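Local atomic coordinates of EvdO1 (Micromonospora carbonacea, PDB entry 4XBZ), a protein that probably acts as a metal-dependent oxygenase of the phytanoyl-CoA dioxygenase family, carrying out an oxidative cyclization in orthosomycin antibiotic biosynthesis. Residues Val135-Lys149 with Gln253-Glu267. Numbering follows the deposited sequence.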
# COMPACT_ATOMS: atom_id res chain seq x y z
N VAL A 135 -3.17 -3.51 0.70
CA VAL A 135 -2.46 -4.51 -0.08
C VAL A 135 -2.53 -4.14 -1.56
O VAL A 135 -1.65 -4.50 -2.34
CB VAL A 135 -3.05 -5.95 0.19
CG1 VAL A 135 -2.46 -6.98 -0.74
CG2 VAL A 135 -2.82 -6.37 1.65
N GLY A 136 -3.57 -3.41 -1.95
CA GLY A 136 -3.78 -3.11 -3.35
C GLY A 136 -4.94 -3.86 -4.00
O GLY A 136 -5.50 -4.80 -3.40
N PRO A 137 -5.31 -3.44 -5.22
CA PRO A 137 -6.44 -3.96 -6.00
C PRO A 137 -6.27 -5.42 -6.46
O PRO A 137 -7.27 -6.04 -6.80
CB PRO A 137 -6.48 -3.01 -7.21
CG PRO A 137 -5.04 -2.55 -7.36
CD PRO A 137 -4.58 -2.38 -5.94
N ASN A 138 -5.06 -5.96 -6.44
CA ASN A 138 -4.86 -7.36 -6.85
C ASN A 138 -4.68 -8.29 -5.66
O ASN A 138 -4.03 -9.33 -5.78
CB ASN A 138 -3.63 -7.51 -7.77
CG ASN A 138 -3.59 -6.46 -8.87
OD1 ASN A 138 -4.59 -6.19 -9.52
ND2 ASN A 138 -2.41 -5.88 -9.09
N LEU A 139 -5.23 -7.89 -4.52
CA LEU A 139 -5.12 -8.70 -3.31
C LEU A 139 -5.67 -10.12 -3.52
O LEU A 139 -6.68 -10.33 -4.18
CB LEU A 139 -5.86 -8.04 -2.15
CG LEU A 139 -7.38 -8.10 -2.17
CD1 LEU A 139 -7.90 -8.90 -0.96
CD2 LEU A 139 -7.96 -6.71 -2.19
N ILE A 140 -4.98 -11.10 -2.95
CA ILE A 140 -5.56 -12.42 -2.84
C ILE A 140 -5.43 -12.91 -1.40
O ILE A 140 -4.49 -12.53 -0.70
CB ILE A 140 -4.92 -13.43 -3.81
CG1 ILE A 140 -3.41 -13.54 -3.56
CG2 ILE A 140 -5.20 -13.04 -5.26
CD1 ILE A 140 -2.86 -14.94 -3.88
N PRO A 141 -6.39 -13.73 -0.94
CA PRO A 141 -6.30 -14.37 0.37
C PRO A 141 -5.36 -15.59 0.35
O PRO A 141 -5.44 -16.40 -0.57
CB PRO A 141 -7.74 -14.79 0.65
CG PRO A 141 -8.31 -15.06 -0.75
CD PRO A 141 -7.67 -14.01 -1.62
N THR A 142 -4.48 -15.72 1.34
CA THR A 142 -3.55 -16.84 1.33
C THR A 142 -3.83 -17.78 2.50
O THR A 142 -4.77 -18.58 2.44
CB THR A 142 -2.07 -16.36 1.35
OG1 THR A 142 -1.86 -15.49 2.46
CG2 THR A 142 -1.71 -15.60 0.04
N TRP A 143 -3.03 -17.71 3.54
CA TRP A 143 -3.29 -18.45 4.76
C TRP A 143 -4.61 -18.01 5.37
O TRP A 143 -4.94 -16.81 5.38
CB TRP A 143 -2.13 -18.28 5.76
CG TRP A 143 -0.95 -19.17 5.46
CD1 TRP A 143 -0.66 -20.39 6.04
CD2 TRP A 143 0.10 -18.94 4.50
NE1 TRP A 143 0.49 -20.92 5.50
CE2 TRP A 143 0.98 -20.05 4.55
CE3 TRP A 143 0.39 -17.90 3.61
CZ2 TRP A 143 2.12 -20.15 3.75
CZ3 TRP A 143 1.52 -18.00 2.80
CH2 TRP A 143 2.37 -19.11 2.88
N ASP A 144 -5.38 -18.98 5.85
CA ASP A 144 -6.56 -18.69 6.67
C ASP A 144 -6.64 -19.74 7.78
O ASP A 144 -6.50 -20.94 7.55
CB ASP A 144 -7.85 -18.65 5.81
CG ASP A 144 -8.42 -20.05 5.48
OD1 ASP A 144 -9.12 -20.62 6.35
OD2 ASP A 144 -8.19 -20.56 4.36
N SER A 145 -6.82 -19.28 9.01
CA SER A 145 -6.76 -20.19 10.15
C SER A 145 -7.37 -19.58 11.40
O SER A 145 -7.65 -18.39 11.44
CB SER A 145 -5.30 -20.58 10.44
OG SER A 145 -4.51 -19.44 10.74
N MET A 146 -7.57 -20.41 12.42
CA MET A 146 -7.90 -19.90 13.73
C MET A 146 -6.83 -20.32 14.71
O MET A 146 -6.39 -21.48 14.71
CB MET A 146 -9.27 -20.37 14.18
CG MET A 146 -9.74 -19.67 15.44
SD MET A 146 -11.39 -20.22 15.93
CE MET A 146 -11.07 -21.94 16.24
N VAL A 147 -6.39 -19.37 15.52
CA VAL A 147 -5.42 -19.63 16.59
C VAL A 147 -6.08 -19.35 17.93
O VAL A 147 -6.86 -18.41 18.08
CB VAL A 147 -4.15 -18.77 16.44
CG1 VAL A 147 -3.16 -19.07 17.56
CG2 VAL A 147 -3.50 -19.01 15.08
N PHE A 148 -5.75 -20.19 18.91
CA PHE A 148 -6.34 -20.11 20.25
C PHE A 148 -5.36 -20.73 21.21
O PHE A 148 -4.63 -21.64 20.84
CB PHE A 148 -7.69 -20.82 20.29
CG PHE A 148 -7.65 -22.19 19.67
CD1 PHE A 148 -7.76 -22.34 18.29
CD2 PHE A 148 -7.46 -23.32 20.45
CE1 PHE A 148 -7.68 -23.60 17.69
CE2 PHE A 148 -7.39 -24.57 19.87
CZ PHE A 148 -7.50 -24.71 18.49
N LYS A 149 -5.32 -20.27 22.45
CA LYS A 149 -4.38 -20.90 23.36
C LYS A 149 -5.06 -21.79 24.39
O LYS A 149 -6.29 -21.87 24.46
CB LYS A 149 -3.52 -19.85 24.06
CG LYS A 149 -4.27 -18.65 24.54
CD LYS A 149 -3.29 -17.52 24.84
CE LYS A 149 -2.35 -17.29 23.67
NZ LYS A 149 -1.60 -16.02 23.80
N GLN A 253 -9.04 -18.49 26.68
CA GLN A 253 -8.81 -19.29 25.48
C GLN A 253 -8.30 -18.44 24.30
O GLN A 253 -7.63 -18.95 23.40
CB GLN A 253 -10.06 -20.08 25.08
CG GLN A 253 -9.73 -21.30 24.20
CD GLN A 253 -10.96 -22.09 23.78
OE1 GLN A 253 -12.02 -21.52 23.50
NE2 GLN A 253 -10.82 -23.43 23.75
N ARG A 254 -8.61 -17.15 24.33
CA ARG A 254 -8.03 -16.18 23.39
C ARG A 254 -8.03 -16.67 21.94
O ARG A 254 -6.98 -17.00 21.39
CB ARG A 254 -6.61 -15.82 23.83
CG ARG A 254 -6.55 -15.10 25.17
CD ARG A 254 -5.86 -13.77 25.04
NE ARG A 254 -5.73 -13.40 23.64
CZ ARG A 254 -4.57 -13.17 23.02
NH1 ARG A 254 -3.43 -13.22 23.68
NH2 ARG A 254 -4.59 -12.87 21.74
N ARG A 255 -9.20 -16.75 21.34
CA ARG A 255 -9.31 -17.23 19.97
C ARG A 255 -9.20 -16.07 18.98
O ARG A 255 -9.91 -15.06 19.10
CB ARG A 255 -10.63 -17.99 19.77
CG ARG A 255 -10.90 -19.11 20.79
CD ARG A 255 -12.37 -19.49 20.82
NE ARG A 255 -13.24 -18.39 21.23
CZ ARG A 255 -14.54 -18.33 20.98
NH1 ARG A 255 -15.13 -19.32 20.31
NH2 ARG A 255 -15.25 -17.28 21.38
N VAL A 256 -8.32 -16.24 17.99
CA VAL A 256 -8.18 -15.27 16.91
C VAL A 256 -8.22 -15.96 15.54
O VAL A 256 -7.51 -16.94 15.31
CB VAL A 256 -6.86 -14.47 17.02
CG1 VAL A 256 -6.73 -13.50 15.83
CG2 VAL A 256 -6.79 -13.72 18.34
N ILE A 257 -9.06 -15.45 14.65
CA ILE A 257 -9.11 -15.91 13.27
C ILE A 257 -8.19 -15.04 12.41
O ILE A 257 -8.38 -13.82 12.35
CB ILE A 257 -10.55 -15.86 12.71
CG1 ILE A 257 -11.38 -17.00 13.27
CG2 ILE A 257 -10.56 -15.94 11.19
CD1 ILE A 257 -12.84 -16.91 12.89
N TYR A 258 -7.20 -15.66 11.76
CA TYR A 258 -6.20 -14.96 10.95
C TYR A 258 -6.40 -15.21 9.47
O TYR A 258 -6.35 -16.36 9.01
CB TYR A 258 -4.76 -15.37 11.31
CG TYR A 258 -4.26 -14.81 12.63
CD1 TYR A 258 -3.79 -13.50 12.74
CD2 TYR A 258 -4.27 -15.60 13.78
CE1 TYR A 258 -3.33 -12.99 13.95
CE2 TYR A 258 -3.82 -15.10 15.00
CZ TYR A 258 -3.35 -13.79 15.08
OH TYR A 258 -2.91 -13.29 16.30
N PHE A 259 -6.60 -14.13 8.74
CA PHE A 259 -6.54 -14.10 7.28
C PHE A 259 -5.28 -13.36 6.80
O PHE A 259 -5.15 -12.17 7.07
CB PHE A 259 -7.75 -13.37 6.70
CG PHE A 259 -9.07 -13.99 7.02
CD1 PHE A 259 -9.17 -15.34 7.35
CD2 PHE A 259 -10.23 -13.23 6.94
CE1 PHE A 259 -10.41 -15.90 7.62
CE2 PHE A 259 -11.46 -13.77 7.22
CZ PHE A 259 -11.56 -15.11 7.56
N GLU A 260 -4.35 -14.03 6.11
CA GLU A 260 -3.28 -13.31 5.40
C GLU A 260 -3.67 -12.94 3.97
O GLU A 260 -4.42 -13.65 3.30
CB GLU A 260 -1.97 -14.09 5.35
CG GLU A 260 -0.78 -13.21 4.89
CD GLU A 260 0.43 -14.00 4.37
OE1 GLU A 260 0.40 -14.51 3.22
OE2 GLU A 260 1.43 -14.09 5.12
N TYR A 261 -3.15 -11.80 3.51
CA TYR A 261 -3.34 -11.34 2.15
C TYR A 261 -1.99 -10.97 1.56
O TYR A 261 -1.11 -10.53 2.30
CB TYR A 261 -4.28 -10.14 2.12
CG TYR A 261 -5.65 -10.43 2.68
CD1 TYR A 261 -5.92 -10.24 4.03
CD2 TYR A 261 -6.68 -10.90 1.87
CE1 TYR A 261 -7.17 -10.49 4.56
CE2 TYR A 261 -7.94 -11.16 2.38
CZ TYR A 261 -8.17 -10.96 3.74
OH TYR A 261 -9.42 -11.21 4.27
N ARG A 262 -1.82 -11.18 0.26
CA ARG A 262 -0.65 -10.70 -0.49
C ARG A 262 -1.09 -10.15 -1.85
O ARG A 262 -2.18 -10.47 -2.33
CB ARG A 262 0.37 -11.82 -0.69
CG ARG A 262 0.91 -12.42 0.57
CD ARG A 262 1.98 -13.49 0.31
NE ARG A 262 2.35 -14.15 1.56
CZ ARG A 262 3.60 -14.32 2.00
NH1 ARG A 262 4.64 -13.91 1.28
NH2 ARG A 262 3.80 -14.93 3.17
N PRO A 263 -0.24 -9.33 -2.49
CA PRO A 263 -0.61 -8.91 -3.85
C PRO A 263 -0.42 -10.04 -4.86
O PRO A 263 0.56 -10.78 -4.76
CB PRO A 263 0.36 -7.74 -4.12
CG PRO A 263 0.79 -7.28 -2.74
CD PRO A 263 0.89 -8.55 -1.96
N ALA A 264 -1.34 -10.18 -5.81
CA ALA A 264 -1.21 -11.19 -6.86
C ALA A 264 0.08 -11.07 -7.67
O ALA A 264 0.73 -12.08 -7.98
CB ALA A 264 -2.41 -11.15 -7.81
N GLU A 265 0.48 -9.85 -8.01
CA GLU A 265 1.67 -9.69 -8.84
C GLU A 265 2.93 -10.06 -8.06
O GLU A 265 3.94 -10.42 -8.66
CB GLU A 265 1.79 -8.27 -9.41
CG GLU A 265 2.24 -7.21 -8.40
CD GLU A 265 1.08 -6.59 -7.64
OE1 GLU A 265 -0.04 -7.15 -7.70
OE2 GLU A 265 1.29 -5.55 -6.99
N VAL A 266 2.87 -9.98 -6.74
CA VAL A 266 4.02 -10.35 -5.92
C VAL A 266 4.15 -11.86 -5.87
O VAL A 266 5.25 -12.40 -6.02
CB VAL A 266 3.91 -9.77 -4.49
CG1 VAL A 266 4.87 -10.49 -3.51
CG2 VAL A 266 4.13 -8.24 -4.49
N GLU A 267 3.03 -12.55 -5.65
CA GLU A 267 3.01 -14.01 -5.67
C GLU A 267 3.43 -14.52 -7.04
O GLU A 267 4.26 -15.44 -7.15
CB GLU A 267 1.63 -14.57 -5.32
CG GLU A 267 1.40 -14.79 -3.81
CD GLU A 267 1.96 -16.10 -3.32
OE1 GLU A 267 2.46 -16.90 -4.14
OE2 GLU A 267 1.90 -16.35 -2.10
O HOH W 1 -6.84 -15.36 4.04
O HOH W 2 -3.90 -18.00 8.83
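Two donors grip OE1 of Glu-260, one from each face of its carboxylate. The hydroxyl OG1 of Thr-142 gives it a hydrogen bond of 2.6 Å, arriving on the anti side; from the other face NE of Arg-262 reaches the same OE1 at 2.6 Å, a salt bridge that lies close to the guanidinium plane. Glu-260 starts out with CG anti to the backbone N (chi1 -168°) and runs on extended, which carries the carboxylate alongside the Trp-143 indole, where OE1 sits at the ring edge, 3.4 Å from CE3. Arg-262 in turn is tied to the backbone carbonyls of Ala-163 and Gly-164, and the indole stacks with His-328 and also meets the His-273 ring, the planes there at about 50°. A leucine in place of Glu-260 would probably leave the Arg-262 guanidinium without its counter-charge and the Thr-142 hydroxyl without its acceptor.

This knot sits at a beta bulge: the antiparallel register slips by one residue between the Pro-141/Tyr-261 and Asp-144/Phe-259 pairs, and a water bridges Trp-143 O and Glu-260 O there. Beyond it the ladder is regular, with Val-256 N bonded to Val-147 O at 2.6 Å. On the face that carries Ser-145, Val-147 and Tyr-258, CG2 of Val-147 packs against Tyr-258 CD2 at 3.7 Å, and the Tyr-258 side chain comes within about 6 Å of the nickel held by His-160, Asp-162 and His-244. On the face of Pro-141 and Tyr-261, the tyrosine lies beside Leu-139, whose CD1 is 3.7 Å from Tyr-261 CD2, and Leu-127 and Met-131 of helix 125-134 pack against Tyr-261. At the far end Asn-138 ND2 hydrogen-bonds Glu-265 OE1 from above the carboxylate plane at 3.0 Å, while its OD1 takes the backbone N-H of Ala-309. Strands 139-147 and 256-263 are thus neighbours in the larger sheet of the double-stranded beta helix, the fold that carries the metal site in this oxygenase superfamily.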